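PDB 4KRI: phospholethanolamine N-methyltransferase 2, which probably methylates phosphoethanolamine-derived substrates with S-adenosylmethionine on the nematode route to phosphocholine. Local coordinates for residues Leu380-Phe394 with Tyr403-Ile417. Sequence-based numbering, arbitrary orientation.
Sequences LLEERERIEQDKETF and YDGLVSGWKSKLQYI. With 1SH (2-(methylamino)ethyl dihydrogen phosphate), chain E.
W410 gives its indole N-H to the carboxylate of E383. NE1 lies 2.9 Å from E383 OE2, the N-H...O angle is 166°, and the oxygen sits in the ring plane. On the E383 side the bond falls on the anti side of OE2, and the carboxylate and indole planes are turned 55° apart. The other oxygen, OE1, accepts from the backbone N of G205, so both oxygens of this buried carboxylate are satisfied. The bond probably helps to fix the rotation of the indole.

L380 crosses W410 at about a right angle and sets its CD2 over the five-membered ring, a CH-pi contact 3.8 Å from the centroid. Its CD1 meets I417 CD1 tip to tip. W410, K413, L414 and I417 together form the hole for this knob.

K413 bends at chi3, and its NZ donates to O4 of the bound phosphomonomethylethanolamine at 2.6 Å. Y193, Y327, Y341, R345 and Y347 also hydrogen-bond to this ligand. The positive charge of K413 would favour binding of the phosphate.

At the other end, K391 lays its extended chain across Y403, with CG over one ring face. Y403 OH is 3.5 Å from I387 O, at best a weak bond. F394 CE2 packs on Y403 CB at 3.5 Å, while CE1 touches L406 CD1.

The axes of segments 380-389 and 403-417 come within 10.0 Å and run nearly antiparallel, at 158°. Helices 373-389 and 400-418 form an antiparallel helix pair, joined through the short helix 391-395, beside the Rossmann-like methyltransferase core, and K413 brings it into the phosphate end of the substrate pocket.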
# COMPACT_ATOMS: atom_id res chain seq x y z
N LEU A 380 -7.37 -20.07 -15.52
CA LEU A 380 -6.93 -19.39 -16.73
C LEU A 380 -7.83 -19.75 -17.91
O LEU A 380 -8.19 -18.89 -18.71
CB LEU A 380 -5.47 -19.74 -17.06
CG LEU A 380 -4.38 -19.18 -16.15
CD1 LEU A 380 -3.06 -19.87 -16.43
CD2 LEU A 380 -4.24 -17.68 -16.34
N LEU A 381 -8.21 -21.02 -17.99
CA LEU A 381 -9.09 -21.49 -19.06
C LEU A 381 -10.49 -20.87 -19.00
O LEU A 381 -11.05 -20.48 -20.03
CB LEU A 381 -9.22 -23.01 -19.04
CG LEU A 381 -7.95 -23.78 -19.42
CD1 LEU A 381 -8.11 -25.27 -19.19
CD2 LEU A 381 -7.60 -23.50 -20.87
N GLU A 382 -11.05 -20.81 -17.79
CA GLU A 382 -12.37 -20.24 -17.57
C GLU A 382 -12.34 -18.75 -17.86
O GLU A 382 -13.19 -18.22 -18.57
CB GLU A 382 -12.80 -20.48 -16.12
CG GLU A 382 -14.15 -19.89 -15.74
CD GLU A 382 -14.66 -20.41 -14.40
OE1 GLU A 382 -13.92 -21.14 -13.72
OE2 GLU A 382 -15.82 -20.09 -14.04
N GLU A 383 -11.35 -18.08 -17.28
CA GLU A 383 -11.19 -16.65 -17.49
C GLU A 383 -11.08 -16.33 -18.98
O GLU A 383 -11.74 -15.41 -19.47
CB GLU A 383 -9.98 -16.13 -16.70
CG GLU A 383 -10.29 -15.96 -15.20
CD GLU A 383 -9.07 -15.60 -14.35
OE1 GLU A 383 -9.26 -15.25 -13.17
OE2 GLU A 383 -7.93 -15.68 -14.86
N ARG A 384 -10.29 -17.10 -19.72
CA ARG A 384 -10.09 -16.81 -21.14
C ARG A 384 -11.34 -17.03 -21.99
O ARG A 384 -11.58 -16.28 -22.94
CB ARG A 384 -8.92 -17.59 -21.73
CG ARG A 384 -8.52 -17.06 -23.11
CD ARG A 384 -7.50 -17.93 -23.77
NE ARG A 384 -8.01 -19.29 -23.93
CZ ARG A 384 -7.30 -20.29 -24.43
NH1 ARG A 384 -6.05 -20.09 -24.83
NH2 ARG A 384 -7.84 -21.50 -24.54
N GLU A 385 -12.14 -18.04 -21.66
CA GLU A 385 -13.37 -18.23 -22.43
C GLU A 385 -14.28 -17.03 -22.20
O GLU A 385 -15.06 -16.65 -23.07
CB GLU A 385 -14.07 -19.54 -22.06
CG GLU A 385 -15.07 -20.01 -23.12
CD GLU A 385 -14.42 -20.30 -24.47
OE1 GLU A 385 -13.22 -20.64 -24.51
OE2 GLU A 385 -15.12 -20.19 -25.51
N ARG A 386 -14.14 -16.41 -21.03
CA ARG A 386 -14.93 -15.22 -20.69
C ARG A 386 -14.53 -13.97 -21.48
O ARG A 386 -15.40 -13.32 -22.07
CB ARG A 386 -14.90 -14.97 -19.17
CG ARG A 386 -16.11 -14.21 -18.64
CD ARG A 386 -16.34 -14.50 -17.16
NE ARG A 386 -15.24 -14.04 -16.32
CZ ARG A 386 -14.66 -14.78 -15.37
NH1 ARG A 386 -15.10 -16.01 -15.14
NH2 ARG A 386 -13.67 -14.28 -14.65
N ILE A 387 -13.24 -13.63 -21.53
CA ILE A 387 -12.78 -12.50 -22.35
C ILE A 387 -13.08 -12.73 -23.84
O ILE A 387 -13.47 -11.80 -24.55
CB ILE A 387 -11.24 -12.19 -22.23
CG1 ILE A 387 -10.40 -13.46 -22.22
CG2 ILE A 387 -10.93 -11.34 -21.02
CD1 ILE A 387 -8.90 -13.20 -22.07
N GLU A 388 -12.87 -13.95 -24.30
CA GLU A 388 -13.13 -14.32 -25.68
C GLU A 388 -14.62 -14.20 -26.01
O GLU A 388 -14.99 -13.81 -27.11
CB GLU A 388 -12.65 -15.75 -25.96
CG GLU A 388 -11.18 -15.86 -26.34
CD GLU A 388 -10.75 -17.30 -26.60
OE1 GLU A 388 -11.46 -18.22 -26.13
OE2 GLU A 388 -9.72 -17.50 -27.27
N GLN A 389 -15.46 -14.54 -25.04
CA GLN A 389 -16.90 -14.53 -25.26
C GLN A 389 -17.52 -13.14 -25.13
O GLN A 389 -18.49 -12.82 -25.81
CB GLN A 389 -17.59 -15.51 -24.30
CG GLN A 389 -19.03 -15.83 -24.65
CD GLN A 389 -19.55 -17.06 -23.92
OE1 GLN A 389 -20.73 -17.16 -23.62
NE2 GLN A 389 -18.66 -18.01 -23.66
N ASP A 390 -16.94 -12.31 -24.26
CA ASP A 390 -17.49 -10.98 -24.01
C ASP A 390 -16.66 -9.88 -24.66
O ASP A 390 -16.71 -8.73 -24.23
CB ASP A 390 -17.62 -10.73 -22.50
CG ASP A 390 -18.66 -11.62 -21.85
OD1 ASP A 390 -19.51 -12.17 -22.59
OD2 ASP A 390 -18.63 -11.76 -20.61
N LYS A 391 -15.90 -10.25 -25.68
CA LYS A 391 -15.11 -9.33 -26.50
C LYS A 391 -15.81 -7.99 -26.79
O LYS A 391 -15.25 -6.92 -26.55
CB LYS A 391 -14.75 -10.02 -27.82
CG LYS A 391 -13.92 -9.21 -28.79
CD LYS A 391 -13.56 -10.08 -29.99
CE LYS A 391 -12.56 -9.41 -30.90
NZ LYS A 391 -12.12 -10.35 -31.97
N GLU A 392 -17.04 -8.06 -27.29
CA GLU A 392 -17.80 -6.88 -27.71
C GLU A 392 -18.08 -5.89 -26.57
O GLU A 392 -18.07 -4.68 -26.78
CB GLU A 392 -19.11 -7.33 -28.36
CG GLU A 392 -19.92 -6.21 -28.99
CD GLU A 392 -21.16 -6.73 -29.69
OE1 GLU A 392 -21.53 -7.90 -29.45
OE2 GLU A 392 -21.77 -5.98 -30.48
N THR A 393 -18.34 -6.41 -25.38
CA THR A 393 -18.60 -5.55 -24.23
C THR A 393 -17.28 -4.95 -23.71
O THR A 393 -17.27 -3.84 -23.18
CB THR A 393 -19.34 -6.31 -23.10
OG1 THR A 393 -20.55 -6.87 -23.62
CG2 THR A 393 -19.69 -5.37 -21.94
N PHE A 394 -16.19 -5.69 -23.88
CA PHE A 394 -14.86 -5.21 -23.48
C PHE A 394 -14.41 -4.04 -24.36
O PHE A 394 -13.91 -3.03 -23.86
CB PHE A 394 -13.84 -6.35 -23.57
CG PHE A 394 -12.47 -5.99 -23.04
CD1 PHE A 394 -12.14 -6.20 -21.71
CD2 PHE A 394 -11.51 -5.44 -23.88
CE1 PHE A 394 -10.88 -5.87 -21.22
CE2 PHE A 394 -10.25 -5.11 -23.40
CZ PHE A 394 -9.93 -5.32 -22.07
N TYR A 403 -7.23 -5.33 -25.19
CA TYR A 403 -7.90 -6.62 -25.39
C TYR A 403 -6.96 -7.73 -25.84
O TYR A 403 -6.95 -8.82 -25.25
CB TYR A 403 -9.07 -6.50 -26.38
CG TYR A 403 -9.72 -7.84 -26.65
CD1 TYR A 403 -10.58 -8.42 -25.73
CD2 TYR A 403 -9.45 -8.54 -27.82
CE1 TYR A 403 -11.16 -9.66 -25.97
CE2 TYR A 403 -10.02 -9.77 -28.07
CZ TYR A 403 -10.88 -10.32 -27.14
OH TYR A 403 -11.44 -11.55 -27.38
N ASP A 404 -6.17 -7.48 -26.88
CA ASP A 404 -5.25 -8.49 -27.38
C ASP A 404 -4.19 -8.87 -26.33
O ASP A 404 -3.79 -10.03 -26.25
CB ASP A 404 -4.59 -8.03 -28.68
CG ASP A 404 -5.60 -7.81 -29.80
OD1 ASP A 404 -6.66 -8.48 -29.80
OD2 ASP A 404 -5.33 -6.96 -30.69
N GLY A 405 -3.77 -7.89 -25.53
CA GLY A 405 -2.81 -8.14 -24.47
C GLY A 405 -3.33 -9.08 -23.40
O GLY A 405 -2.57 -9.87 -22.82
N LEU A 406 -4.63 -9.00 -23.13
CA LEU A 406 -5.24 -9.93 -22.18
C LEU A 406 -5.31 -11.34 -22.78
O LEU A 406 -4.97 -12.33 -22.13
CB LEU A 406 -6.65 -9.48 -21.78
CG LEU A 406 -6.84 -8.43 -20.69
CD1 LEU A 406 -8.31 -8.33 -20.33
CD2 LEU A 406 -5.99 -8.75 -19.46
N VAL A 407 -5.76 -11.42 -24.03
CA VAL A 407 -5.88 -12.71 -24.70
C VAL A 407 -4.53 -13.40 -24.82
O VAL A 407 -4.39 -14.59 -24.51
CB VAL A 407 -6.52 -12.57 -26.10
CG1 VAL A 407 -6.34 -13.85 -26.91
CG2 VAL A 407 -7.99 -12.22 -25.97
N SER A 408 -3.52 -12.66 -25.27
CA SER A 408 -2.19 -13.22 -25.47
C SER A 408 -1.51 -13.54 -24.15
O SER A 408 -0.73 -14.48 -24.07
CB SER A 408 -1.32 -12.25 -26.27
OG SER A 408 -1.78 -12.17 -27.61
N GLY A 409 -1.81 -12.76 -23.12
CA GLY A 409 -1.23 -13.02 -21.82
C GLY A 409 -1.73 -14.32 -21.25
O GLY A 409 -0.96 -15.11 -20.67
N TRP A 410 -3.02 -14.56 -21.39
CA TRP A 410 -3.60 -15.77 -20.82
C TRP A 410 -3.16 -17.00 -21.61
O TRP A 410 -2.82 -18.04 -21.03
CB TRP A 410 -5.13 -15.63 -20.70
CG TRP A 410 -5.58 -15.19 -19.33
CD1 TRP A 410 -6.35 -15.90 -18.46
CD2 TRP A 410 -5.25 -13.95 -18.65
NE1 TRP A 410 -6.54 -15.19 -17.30
CE2 TRP A 410 -5.88 -13.99 -17.39
CE3 TRP A 410 -4.51 -12.82 -19.00
CZ2 TRP A 410 -5.78 -12.93 -16.47
CZ3 TRP A 410 -4.41 -11.77 -18.08
CH2 TRP A 410 -5.04 -11.84 -16.83
N LYS A 411 -3.11 -16.87 -22.94
CA LYS A 411 -2.54 -17.92 -23.78
C LYS A 411 -1.12 -18.26 -23.33
O LYS A 411 -0.78 -19.43 -23.14
CB LYS A 411 -2.53 -17.49 -25.25
CG LYS A 411 -2.03 -18.58 -26.19
CD LYS A 411 -1.74 -18.06 -27.60
CE LYS A 411 -1.13 -19.17 -28.47
NZ LYS A 411 -0.73 -18.71 -29.84
N SER A 412 -0.29 -17.23 -23.13
CA SER A 412 1.09 -17.43 -22.70
C SER A 412 1.25 -18.12 -21.35
O SER A 412 2.07 -19.02 -21.20
CB SER A 412 1.84 -16.10 -22.71
OG SER A 412 2.04 -15.65 -24.04
N LYS A 413 0.48 -17.69 -20.35
CA LYS A 413 0.54 -18.31 -19.04
C LYS A 413 0.20 -19.80 -19.09
O LYS A 413 0.81 -20.61 -18.41
CB LYS A 413 -0.34 -17.56 -18.03
CG LYS A 413 0.33 -16.27 -17.55
CD LYS A 413 -0.54 -15.48 -16.59
CE LYS A 413 -1.64 -14.74 -17.32
NZ LYS A 413 -2.31 -13.81 -16.38
N LEU A 414 -0.76 -20.16 -19.94
CA LEU A 414 -1.11 -21.56 -20.13
C LEU A 414 0.10 -22.38 -20.63
O LEU A 414 0.37 -23.47 -20.12
CB LEU A 414 -2.31 -21.69 -21.07
CG LEU A 414 -3.61 -21.27 -20.36
CD1 LEU A 414 -4.77 -21.03 -21.33
CD2 LEU A 414 -3.99 -22.32 -19.33
N GLN A 415 0.85 -21.83 -21.58
CA GLN A 415 2.06 -22.49 -22.04
C GLN A 415 3.18 -22.52 -20.98
O GLN A 415 3.94 -23.48 -20.89
CB GLN A 415 2.57 -21.87 -23.34
CG GLN A 415 3.72 -22.64 -23.98
CD GLN A 415 3.36 -24.09 -24.28
OE1 GLN A 415 2.33 -24.38 -24.89
NE2 GLN A 415 4.21 -25.02 -23.83
N TYR A 416 3.26 -21.46 -20.17
CA TYR A 416 4.25 -21.41 -19.09
C TYR A 416 3.95 -22.50 -18.07
O TYR A 416 4.86 -23.09 -17.48
CB TYR A 416 4.23 -20.05 -18.38
CG TYR A 416 4.55 -18.86 -19.25
CD1 TYR A 416 5.28 -19.00 -20.41
CD2 TYR A 416 4.11 -17.59 -18.89
CE1 TYR A 416 5.57 -17.91 -21.21
CE2 TYR A 416 4.39 -16.49 -19.68
CZ TYR A 416 5.12 -16.66 -20.83
OH TYR A 416 5.41 -15.57 -21.62
N ILE A 417 2.66 -22.76 -17.84
CA ILE A 417 2.26 -23.83 -16.95
C ILE A 417 2.64 -25.18 -17.56
O ILE A 417 3.14 -26.07 -16.88
CB ILE A 417 0.75 -23.82 -16.70
CG1 ILE A 417 0.38 -22.67 -15.77
CG2 ILE A 417 0.28 -25.14 -16.10
CD1 ILE A 417 -1.08 -22.65 -15.40
O4 1SH E . -0.67 -12.65 -14.68
P1 1SH E . -0.02 -11.27 -14.71
O1 1SH E . 1.45 -11.35 -14.78
O3 1SH E . -0.57 -10.47 -15.95
O2 1SH E . -0.39 -10.52 -13.37
C1 1SH E . -1.67 -10.43 -13.02
C2 1SH E . -1.94 -9.90 -11.62
N1 1SH E . -1.51 -10.71 -10.51
C3 1SH E . -1.70 -9.96 -9.32